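Local coordinates for protein glucose-resistance amylase regulator (Weissella paramesenteroides ATCC 33313, PDB 4RK6) that binds glucose in its sugar-binding domain and probably acts as a LacI-family transcription factor that recognises regulatory DNA, at residues F149-S152 and M153-N157. Numbering follows the deposited sequence.
Sequences FIKS and MTDHN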
loop_
_atom_site.group_PDB
_atom_site.type_symbol
_atom_site.label_atom_id
_atom_site.label_comp_id
_atom_site.label_asym_id
_atom_site.label_seq_id
_atom_site.Cartn_x
_atom_site.Cartn_y
_atom_site.Cartn_z
ATOM N N PHE A 149 8.825 24.844 4.472
ATOM C CA PHE A 149 9.898 24.891 3.476
ATOM C C PHE A 149 10.335 26.316 3.266
ATOM O O PHE A 149 11.512 26.622 3.315
ATOM C CB PHE A 149 9.410 24.267 2.169
ATOM C CG PHE A 149 10.396 24.357 1.031
ATOM C CD1 PHE A 149 11.671 23.816 1.145
ATOM C CD2 PHE A 149 10.042 24.967 -0.160
ATOM C CE1 PHE A 149 12.582 23.889 0.095
ATOM C CE2 PHE A 149 10.933 25.017 -1.225
ATOM C CZ PHE A 149 12.219 24.506 -1.089
ATOM N N ILE A 150 9.364 27.194 3.048
ATOM C CA ILE A 150 9.676 28.592 2.836
ATOM C C ILE A 150 10.377 29.212 4.058
ATOM O O ILE A 150 11.405 29.893 3.911
ATOM C CB ILE A 150 8.440 29.384 2.365
ATOM C CG1 ILE A 150 8.077 28.915 0.953
ATOM C CG2 ILE A 150 8.770 30.883 2.325
ATOM C CD1 ILE A 150 6.662 29.208 0.542
ATOM N N LYS A 151 9.864 28.934 5.246
ATOM C CA LYS A 151 10.457 29.437 6.498
ATOM C C LYS A 151 11.892 28.947 6.647
ATOM O O LYS A 151 12.800 29.722 6.933
ATOM C CB LYS A 151 9.630 28.984 7.695
ATOM C CG LYS A 151 10.185 29.435 9.055
ATOM C CD LYS A 151 9.339 28.934 10.219
ATOM C CE LYS A 151 9.692 29.624 11.535
ATOM N NZ LYS A 151 11.156 29.774 11.776
ATOM N N SER A 152 12.108 27.654 6.415
ATOM C CA SER A 152 13.441 27.088 6.570
ATOM C C SER A 152 14.436 27.683 5.559
ATOM O O SER A 152 15.573 28.008 5.906
ATOM C CB SER A 152 13.403 25.554 6.459
ATOM O OG SER A 152 14.707 25.029 6.639
HETATM N N MSE A 153 14.010 27.826 4.314
HETATM C CA MSE A 153 14.873 28.347 3.272
HETATM C C MSE A 153 15.239 29.773 3.616
HETATM O O MSE A 153 16.402 30.157 3.520
HETATM C CB MSE A 153 14.212 28.287 1.900
HETATM C CG MSE A 153 14.007 26.855 1.382
HETATM SE SE MSE A 153 15.685 26.124 0.701
HETATM C CE MSE A 153 15.740 27.029 -1.046
ATOM N N THR A 154 14.249 30.564 4.023
ATOM C CA THR A 154 14.529 31.957 4.377
ATOM C C THR A 154 15.325 32.078 5.692
ATOM O O THR A 154 16.184 32.952 5.783
ATOM C CB THR A 154 13.247 32.816 4.380
ATOM O OG1 THR A 154 12.302 32.295 5.305
ATOM C CG2 THR A 154 12.606 32.838 3.018
ATOM N N ASP A 155 15.097 31.186 6.671
ATOM C CA ASP A 155 15.934 31.115 7.903
ATOM C C ASP A 155 17.419 30.879 7.576
ATOM O O ASP A 155 18.303 31.288 8.327
ATOM C CB ASP A 155 15.495 29.978 8.833
ATOM C CG ASP A 155 14.201 30.263 9.604
ATOM O OD1 ASP A 155 13.731 31.407 9.694
ATOM O OD2 ASP A 155 13.648 29.296 10.157
ATOM N N HIS A 156 17.681 30.190 6.466
ATOM C CA HIS A 156 19.037 29.894 5.978
ATOM C C HIS A 156 19.578 30.973 5.022
ATOM O O HIS A 156 20.581 30.762 4.323
ATOM C CB HIS A 156 19.044 28.517 5.270
ATOM C CG HIS A 156 19.036 27.346 6.204
ATOM N ND1 HIS A 156 17.882 26.837 6.765
ATOM C CD2 HIS A 156 20.050 26.571 6.661
ATOM C CE1 HIS A 156 18.186 25.802 7.531
ATOM N NE2 HIS A 156 19.496 25.625 7.491
ATOM N N ASN A 157 18.910 32.124 4.999
ATOM C CA ASN A 157 19.312 33.273 4.190
ATOM C C ASN A 157 19.277 33.034 2.693
ATOM O O ASN A 157 20.022 33.644 1.940
ATOM C CB ASN A 157 20.684 33.796 4.635
ATOM C CG ASN A 157 20.706 34.138 6.107
ATOM O OD1 ASN A 157 19.765 34.751 6.628
ATOM N ND2 ASN A 157 21.761 33.724 6.796
#
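Over one face of the Phe-149 ring lies Met-153 CG, a CH-pi contact with CG 3.9 Å from the centroid and 25° off the ring normal, displaced toward the rim at CE1. The selenium of this selenomethionine approaches the same ring obliquely, SE standing 4.8 Å from the centroid, a Met-aromatic contact. The His-156 ring is met at its edge: Ser-152 O lies in the ring plane, 2.7 Å from ND1, and the N-H...O angle of 162° shows a nearly straight bond. His-156 N reaches Ser-152 O from the opposite face of the carbonyl plane at 3.1 Å, so two donors grip this oxygen. With CG beside its backbone N (chi1 -77°), His-156 turns ND1 back onto the helix. NE2 binds Asp-119 OD1, which fixes the ring at both nitrogens. On the exposed side, Lys-151 NZ forms a salt bridge to the syn lone pair of Asp-155 OD2 (3.0 Å). Asn-157, with positive phi, is the C-prime residue of the Schellman motif ending helix 144-155. In this beta-alpha-beta unit, Phe-149 and Met-153 pack on strands 129-132 and 163-166, whereas Ser-152 and His-156 face helix 110-123.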